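Local coordinates for protein structure-specific endonuclease subunit SLX4 (Thielavia terrestris, PDB 6SEI) that probably serves, through this C-terminal helical domain, as the regulatory subunit of the SLX1-SLX4 endonuclease that cuts branched DNA during repair and recombination, at residues 24-29 with 66-71; 55-60 with 72-77. One frame throughout, in Å; residues are numbered along the deposited sequence.

Contact 1 (24-29 with 66-71). With CA (calcium ion), chain H.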
ATOM      1  N   THR B  24     -17.539 -40.617   0.537  1.00 29.22           N
ATOM      2  CA  THR B  24     -18.640 -39.930   1.205  1.00 29.24           C
ATOM      3  C   THR B  24     -19.861 -40.832   1.303  1.00 28.82           C
ATOM      4  O   THR B  24     -20.399 -41.050   2.394  1.00 28.07           O
ATOM      5  CB  THR B  24     -18.978 -38.639   0.459  1.00 30.93           C
ATOM      6  OG1 THR B  24     -17.787 -37.858   0.303  1.00 31.86           O
ATOM      7  CG2 THR B  24     -20.015 -37.827   1.227  1.00 31.05           C
ATOM      8  N   GLN B  25     -20.298 -41.391   0.171  1.00 29.66           N
ATOM      9  CA  GLN B  25     -21.479 -42.246   0.182  1.00 29.70           C
ATOM     10  C   GLN B  25     -21.274 -43.463   1.075  1.00 27.60           C
ATOM     11  O   GLN B  25     -22.199 -43.887   1.776  1.00 27.29           O
ATOM     12  CB  GLN B  25     -21.832 -42.673  -1.240  1.00 31.92           C
ATOM     13  CG  GLN B  25     -23.324 -42.824  -1.481  1.00 33.87           C
ATOM     14  CD  GLN B  25     -24.011 -41.497  -1.782  1.00 36.68           C
ATOM     15  OE1 GLN B  25     -24.023 -40.580  -0.953  1.00 37.05           O
ATOM     16  NE2 GLN B  25     -24.585 -41.388  -2.977  1.00 38.83           N
ATOM     17  N   ALA B  26     -20.064 -44.026   1.081  1.00 26.41           N
ATOM     18  CA  ALA B  26     -19.789 -45.174   1.939  1.00 24.81           C
ATOM     19  C   ALA B  26     -19.984 -44.818   3.409  1.00 25.12           C
ATOM     20  O   ALA B  26     -20.669 -45.536   4.150  1.00 25.14           O
ATOM     21  CB  ALA B  26     -18.370 -45.690   1.687  1.00 23.75           C
ATOM     22  N   VAL B  27     -19.391 -43.704   3.845  1.00 25.59           N
ATOM     23  CA  VAL B  27     -19.536 -43.261   5.230  1.00 25.00           C
ATOM     24  C   VAL B  27     -20.989 -42.911   5.530  1.00 25.84           C
ATOM     25  O   VAL B  27     -21.560 -43.350   6.534  1.00 25.73           O
ATOM     26  CB  VAL B  27     -18.606 -42.063   5.504  1.00 24.80           C
ATOM     27  CG1 VAL B  27     -18.792 -41.548   6.921  1.00 24.22           C
ATOM     28  CG2 VAL B  27     -17.154 -42.436   5.250  1.00 24.00           C
ATOM     29  N   VAL B  28     -21.613 -42.131   4.646  1.00 26.88           N
ATOM     30  CA  VAL B  28     -22.887 -41.490   4.955  1.00 20.22           C
ATOM     31  C   VAL B  28     -24.032 -42.498   5.017  1.00 23.33           C
ATOM     32  O   VAL B  28     -24.941 -42.364   5.847  1.00 20.17           O
ATOM     33  CB  VAL B  28     -23.149 -40.376   3.922  1.00 21.90           C
ATOM     34  CG1 VAL B  28     -24.629 -40.106   3.758  1.00 26.23           C
ATOM     35  CG2 VAL B  28     -22.419 -39.110   4.324  1.00 22.60           C
ATOM     36  N   THR B  29     -24.013 -43.521   4.162  1.00 22.68           N
ATOM     37  CA  THR B  29     -25.140 -44.435   4.029  1.00 22.08           C
ATOM     38  C   THR B  29     -25.022 -45.679   4.903  1.00 20.27           C
ATOM     39  O   THR B  29     -25.920 -46.527   4.870  1.00 20.08           O
ATOM     40  CB  THR B  29     -25.312 -44.853   2.565  1.00 19.99           C
ATOM     41  OG1 THR B  29     -24.178 -45.623   2.149  1.00 19.26           O
ATOM     42  CG2 THR B  29     -25.445 -43.630   1.673  1.00 21.51           C
ATOM     43  N   ASP B  66     -16.809 -51.365  -1.961  1.00 22.39           N
ATOM     44  CA  ASP B  66     -17.477 -52.339  -2.818  1.00 22.34           C
ATOM     45  C   ASP B  66     -18.991 -52.234  -2.689  1.00 22.18           C
ATOM     46  O   ASP B  66     -19.722 -52.416  -3.669  1.00 22.18           O
ATOM     47  CB  ASP B  66     -17.000 -53.746  -2.457  1.00 22.29           C
ATOM     48  CG  ASP B  66     -17.345 -54.773  -3.514  1.00 22.24           C
ATOM     49  OD1 ASP B  66     -17.617 -54.381  -4.669  1.00 22.12           O
ATOM     50  OD2 ASP B  66     -17.343 -55.979  -3.183  1.00 22.30           O
ATOM     51  N   ARG B  67     -19.477 -51.940  -1.483  1.00 22.15           N
ATOM     52  CA  ARG B  67     -20.913 -51.812  -1.261  1.00 22.28           C
ATOM     53  C   ARG B  67     -21.503 -50.685  -2.099  1.00 22.78           C
ATOM     54  O   ARG B  67     -22.543 -50.854  -2.746  1.00 22.90           O
ATOM     55  CB  ARG B  67     -21.183 -51.577   0.226  1.00 21.60           C
ATOM     56  CG  ARG B  67     -22.620 -51.780   0.644  1.00 21.19           C
ATOM     57  CD  ARG B  67     -22.826 -51.317   2.072  1.00 20.92           C
ATOM     58  NE  ARG B  67     -23.008 -49.869   2.167  1.00 20.86           N
ATOM     59  CZ  ARG B  67     -22.209 -49.058   2.855  1.00 21.12           C
ATOM     60  NH1 ARG B  67     -21.165 -49.550   3.508  1.00 21.24           N
ATOM     61  NH2 ARG B  67     -22.455 -47.755   2.889  1.00 21.09           N
ATOM     62  N   VAL B  68     -20.844 -49.527  -2.107  1.00 29.78           N
ATOM     63  CA  VAL B  68     -21.353 -48.350  -2.798  1.00 29.68           C
ATOM     64  C   VAL B  68     -20.809 -48.290  -4.220  1.00 31.81           C
ATOM     65  O   VAL B  68     -20.802 -47.226  -4.849  1.00 31.59           O
ATOM     66  CB  VAL B  68     -21.013 -47.065  -2.019  1.00 28.28           C
ATOM     67  CG1 VAL B  68     -21.676 -47.090  -0.648  1.00 27.65           C
ATOM     68  CG2 VAL B  68     -19.508 -46.902  -1.885  1.00 28.30           C
ATOM     69  N   GLY B  69     -20.344 -49.424  -4.735  1.00 34.42           N
ATOM     70  CA  GLY B  69     -20.044 -49.546  -6.147  1.00 37.03           C
ATOM     71  C   GLY B  69     -18.654 -49.147  -6.585  1.00 39.49           C
ATOM     72  O   GLY B  69     -18.476 -48.778  -7.752  1.00 40.09           O
ATOM     73  N   TYR B  70     -17.660 -49.218  -5.706  1.00 41.04           N
ATOM     74  CA  TYR B  70     -16.282 -48.883  -6.057  1.00 42.85           C
ATOM     75  C   TYR B  70     -15.400 -50.102  -5.805  1.00 46.91           C
ATOM     76  O   TYR B  70     -15.089 -50.430  -4.656  1.00 46.15           O
ATOM     77  CB  TYR B  70     -15.788 -47.671  -5.271  1.00 40.56           C
ATOM     78  CG  TYR B  70     -14.342 -47.323  -5.547  1.00 39.20           C
ATOM     79  CD1 TYR B  70     -13.950 -46.830  -6.785  1.00 38.60           C
ATOM     80  CD2 TYR B  70     -13.369 -47.496  -4.574  1.00 38.36           C
ATOM     81  CE1 TYR B  70     -12.629 -46.516  -7.042  1.00 38.26           C
ATOM     82  CE2 TYR B  70     -12.047 -47.186  -4.820  1.00 37.97           C
ATOM     83  CZ  TYR B  70     -11.680 -46.697  -6.055  1.00 37.69           C
ATOM     84  OH  TYR B  70     -10.359 -46.388  -6.300  1.00 37.21           O
ATOM     85  N   ASP B  71     -15.008 -50.774  -6.885  1.00 51.86           N
ATOM     86  CA  ASP B  71     -14.001 -51.824  -6.818  1.00 53.88           C
ATOM     87  C   ASP B  71     -12.624 -51.177  -6.858  1.00 53.99           C
ATOM     88  O   ASP B  71     -12.310 -50.430  -7.791  1.00 55.15           O
ATOM     89  CB  ASP B  71     -14.170 -52.807  -7.972  1.00 55.15           C
ATOM     90  CG  ASP B  71     -15.617 -53.181  -8.209  1.00 55.06           C
ATOM     91  OD1 ASP B  71     -16.431 -53.019  -7.276  1.00 54.27           O
ATOM     92  OD2 ASP B  71     -15.944 -53.635  -9.326  1.00 55.92           O
TER
HETATM   93 CA    CA H1001     -17.893 -54.912  -7.186  1.00 28.46          CA
HETATM   94  O   HOH W   1     -16.903 -56.639  -5.950  1.00 44.21           O
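Arg-67 reaches from the end of helix 53-67 to the C-terminal part of helix 12-29, where its NH2 makes two hydrogen bonds. One runs to the backbone O of Ala-26 at 3.1 Å, nearly straight and lying on a carbonyl lone pair; the other goes to Thr-29 OG1 at 2.8 Å and is more bent, with an N-H...O angle of 139°. Both acceptors sit at the edge of the guanidinium and in its plane. With CG anti to the backbone N (chi1 -165°), the chain extends outward and then bends at chi3, bringing the NH2 end to the helix. Thr-29 OG1 is itself fixed from within its helix, donating to Gln-25 O at 2.7 Å. That carbonyl also takes the backbone N-H of Thr-29, and the two donors arrive from opposite faces of its plane.

The partner helix stops here in a Schellman motif, with Gly-69 at positive phi as the C-prime residue and Tyr-70 N bonded to Leu-65 O. The turn leads the chain on toward the bound calcium ion.

Apolar packing rests on Val-68, the first residue beyond the helical conformation. Both its methyls lie against Ala-26: CG1 is 3.7 Å from Ala-26 CA, and CG2 meets Ala-26 CB at 3.9 Å. Replacing this valine by a glycine would probably open a gap against Ala-26, leaving Arg-67 as the main tie between the segments.

Metal binding occupies the far side of the turn. Asp-66 OD1 lies 2.6 Å from the calcium ion and Asp-71 OD1 2.4 Å; a water at 2.3 Å is a further ligand. The metal bridges residues on either side of Gly-69 in the chain, and its positive charge probably offsets repulsion between the two OD1 atoms.

Contact 2 (55-60 with 72-77)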
ATOM      1  N   ASP B  55      -7.752 -46.624  10.802  1.00 25.75           N
ATOM      2  CA  ASP B  55      -8.981 -47.285  11.223  1.00 25.36           C
ATOM      3  C   ASP B  55     -10.096 -47.080  10.206  1.00 25.13           C
ATOM      4  O   ASP B  55     -10.717 -48.047   9.752  1.00 25.65           O
ATOM      5  CB  ASP B  55      -9.406 -46.770  12.597  1.00 25.14           C
ATOM      6  CG  ASP B  55      -8.554 -47.328  13.711  1.00 25.74           C
ATOM      7  OD1 ASP B  55      -7.777 -48.270  13.448  1.00 26.30           O
ATOM      8  OD2 ASP B  55      -8.659 -46.827  14.849  1.00 25.75           O
ATOM      9  N   LEU B  56     -10.372 -45.825   9.841  1.00 24.57           N
ATOM     10  CA  LEU B  56     -11.354 -45.575   8.790  1.00 24.04           C
ATOM     11  C   LEU B  56     -10.879 -46.135   7.455  1.00 24.44           C
ATOM     12  O   LEU B  56     -11.684 -46.654   6.671  1.00 24.45           O
ATOM     13  CB  LEU B  56     -11.638 -44.077   8.671  1.00 23.34           C
ATOM     14  CG  LEU B  56     -12.608 -43.696   7.548  1.00 17.76           C
ATOM     15  CD1 LEU B  56     -14.009 -44.212   7.846  1.00 18.42           C
ATOM     16  CD2 LEU B  56     -12.621 -42.195   7.308  1.00 17.57           C
ATOM     17  N   THR B  57      -9.573 -46.039   7.183  1.00 24.52           N
ATOM     18  CA  THR B  57      -9.014 -46.601   5.958  1.00 24.55           C
ATOM     19  C   THR B  57      -9.318 -48.090   5.852  1.00 24.72           C
ATOM     20  O   THR B  57      -9.796 -48.566   4.816  1.00 24.83           O
ATOM     21  CB  THR B  57      -7.505 -46.357   5.912  1.00 25.03           C
ATOM     22  OG1 THR B  57      -7.234 -44.988   6.229  1.00 24.89           O
ATOM     23  CG2 THR B  57      -6.947 -46.679   4.534  1.00 25.31           C
ATOM     24  N   ALA B  58      -9.045 -48.841   6.920  1.00 24.80           N
ATOM     25  CA  ALA B  58      -9.308 -50.276   6.904  1.00 25.33           C
ATOM     26  C   ALA B  58     -10.797 -50.563   6.754  1.00 25.25           C
ATOM     27  O   ALA B  58     -11.186 -51.517   6.070  1.00 25.42           O
ATOM     28  CB  ALA B  58      -8.766 -50.920   8.180  1.00 25.85           C
ATOM     29  N   TRP B  59     -11.644 -49.738   7.376  1.00 25.19           N
ATOM     30  CA  TRP B  59     -13.085 -49.966   7.326  1.00 25.43           C
ATOM     31  C   TRP B  59     -13.632 -49.790   5.913  1.00 25.55           C
ATOM     32  O   TRP B  59     -14.524 -50.534   5.491  1.00 25.58           O
ATOM     33  CB  TRP B  59     -13.790 -49.022   8.298  1.00 25.42           C
ATOM     34  CG  TRP B  59     -15.275 -49.192   8.356  1.00 26.01           C
ATOM     35  CD1 TRP B  59     -15.963 -50.165   9.020  1.00 26.47           C
ATOM     36  CD2 TRP B  59     -16.261 -48.354   7.736  1.00 26.25           C
ATOM     37  NE1 TRP B  59     -17.317 -49.989   8.850  1.00 26.47           N
ATOM     38  CE2 TRP B  59     -17.526 -48.886   8.065  1.00 26.28           C
ATOM     39  CE3 TRP B  59     -16.199 -47.211   6.934  1.00 26.36           C
ATOM     40  CZ2 TRP B  59     -18.716 -48.312   7.622  1.00 26.19           C
ATOM     41  CZ3 TRP B  59     -17.383 -46.643   6.493  1.00 26.26           C
ATOM     42  CH2 TRP B  59     -18.625 -47.191   6.843  1.00 26.14           C
ATOM     43  N   LEU B  60     -13.113 -48.809   5.171  1.00 25.83           N
ATOM     44  CA  LEU B  60     -13.598 -48.568   3.816  1.00 25.92           C
ATOM     45  C   LEU B  60     -13.216 -49.700   2.870  1.00 26.89           C
ATOM     46  O   LEU B  60     -13.977 -50.021   1.950  1.00 27.03           O
ATOM     47  CB  LEU B  60     -13.057 -47.238   3.295  1.00 25.31           C
ATOM     48  CG  LEU B  60     -13.556 -45.962   3.976  1.00 24.73           C
ATOM     49  CD1 LEU B  60     -12.558 -44.831   3.791  1.00 24.98           C
ATOM     50  CD2 LEU B  60     -14.921 -45.557   3.442  1.00 24.07           C
ATOM     51  N   GLY B  72     -11.816 -51.448  -5.851  1.00 53.76           N
ATOM     52  CA  GLY B  72     -10.511 -50.831  -5.707  1.00 52.83           C
ATOM     53  C   GLY B  72     -10.243 -50.514  -4.249  1.00 51.34           C
ATOM     54  O   GLY B  72     -11.147 -50.431  -3.419  1.00 51.09           O
ATOM     55  N   GLU B  73      -8.967 -50.330  -3.934  1.00 49.82           N
ATOM     56  CA  GLU B  73      -8.536 -50.083  -2.568  1.00 47.11           C
ATOM     57  C   GLU B  73      -8.212 -48.608  -2.376  1.00 43.40           C
ATOM     58  O   GLU B  73      -7.708 -47.945  -3.289  1.00 42.50           O
ATOM     59  CB  GLU B  73      -7.319 -50.942  -2.220  1.00 48.45           C
ATOM     60  CG  GLU B  73      -7.642 -52.421  -2.046  1.00 49.29           C
ATOM     61  CD  GLU B  73      -7.112 -52.983  -0.739  1.00 49.40           C
ATOM     62  OE1 GLU B  73      -5.889 -52.869  -0.496  1.00 49.54           O
ATOM     63  OE2 GLU B  73      -7.921 -53.529   0.047  1.00 49.10           O
ATOM     64  N   VAL B  74      -8.514 -48.098  -1.190  1.00 40.78           N
ATOM     65  CA  VAL B  74      -8.252 -46.709  -0.839  1.00 38.77           C
ATOM     66  C   VAL B  74      -6.979 -46.653  -0.005  1.00 37.67           C
ATOM     67  O   VAL B  74      -6.717 -47.542   0.817  1.00 38.04           O
ATOM     68  CB  VAL B  74      -9.459 -46.084  -0.102  1.00 37.75           C
ATOM     69  CG1 VAL B  74      -9.462 -46.429   1.383  1.00 37.45           C
ATOM     70  CG2 VAL B  74      -9.498 -44.577  -0.312  1.00 37.15           C
ATOM     71  N   ALA B  75      -6.163 -45.631  -0.248  1.00 36.39           N
ATOM     72  CA  ALA B  75      -4.928 -45.485   0.506  1.00 35.57           C
ATOM     73  C   ALA B  75      -5.126 -44.501   1.648  1.00 34.09           C
ATOM     74  O   ALA B  75      -5.872 -43.523   1.499  1.00 33.65           O
ATOM     75  CB  ALA B  75      -3.794 -44.996  -0.395  1.00 35.70           C
ATOM     76  N   PRO B  76      -4.485 -44.733   2.798  1.00 33.17           N
ATOM     77  CA  PRO B  76      -4.731 -43.857   3.958  1.00 31.98           C
ATOM     78  C   PRO B  76      -4.487 -42.387   3.670  1.00 31.16           C
ATOM     79  O   PRO B  76      -5.181 -41.533   4.237  1.00 30.46           O
ATOM     80  CB  PRO B  76      -3.768 -44.399   5.028  1.00 32.26           C
ATOM     81  CG  PRO B  76      -2.832 -45.325   4.305  1.00 33.04           C
ATOM     82  CD  PRO B  76      -3.576 -45.845   3.123  1.00 33.42           C
ATOM     83  N   GLY B  77      -3.534 -42.065   2.793  1.00 31.37           N
ATOM     84  CA  GLY B  77      -3.331 -40.676   2.422  1.00 26.26           C
ATOM     85  C   GLY B  77      -4.494 -40.110   1.632  1.00 32.28           C
ATOM     86  O   GLY B  77      -4.855 -38.941   1.792  1.00 31.27           O
TER
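Helix 53-67 meets the extended segment leading into helix 76-85, the backbones coming nearest where the CA atoms of Thr-57 and Pro-76 are 5.5 Å apart. No hydrogen bond joins these two segments, which meet through van der Waals packing; just beyond them Asn-61 OD1 accepts from Val-74 N.

Thr-57 makes the largest contribution, and its two branches have different tasks. The methyl CG2, anti to the backbone N, projects against the chain at the helix start: it lies 3.6 Å from Pro-76 N and 3.7 Å from Pro-76 CD, on the ring. The hydroxyl OG1 also touches the proline, 3.7 Å from its CB, the side chains crossing at a slant, but its hydrogen bond goes back one turn to the carbonyl O of Leu-53. The polar atom of this buried residue is thereby satisfied within its own helix, while it and the methyl pack on the proline.

Val-74 continues the packing one turn along helix 53-67. Its CG1 is placed between the backbone N and the carbonyl carbon (chi1 82°), from where it touches Thr-57 CG2 at 4.0 Å and Leu-60 CB at 4.2 Å. One methyl therefore spans two residues on the same helical face.

Ala-75 holds the N-cap position and turns its CB away from helix 53-67, while Pro-76 begins the next helix. Val-79 in that helix packs on Thr-57, Leu-60 and Val-74, and Ile-23 of helix 12-29 reaches both Leu-60 and Val-74, setting the contact in the small helical core beside helix 41-46, whose Met-45 touches Leu-56.

In the fold
Helix 53-67 is common to both contacts, whose centres are about 12 Å apart: contact 2 uses its first half, contact 1 its C-terminal end. Their segments alternate along the chain, and helix 12-29 and the segment entering helix 76-85 both pack against helix 53-67. The contacts meet directly where Ala-26 CB lies 3.9 Å from Leu-60 CD2, and the ring of Trp-59 reaches Ala-26 O with CH2 at 3.8 Å. Contact 1, at the surface, includes the calcium ligands; contact 2 is buried, with the side chain of Leu-60 about 14 Å from the ion. Residues 66-71 run straight into 72-77, linking metal site to core.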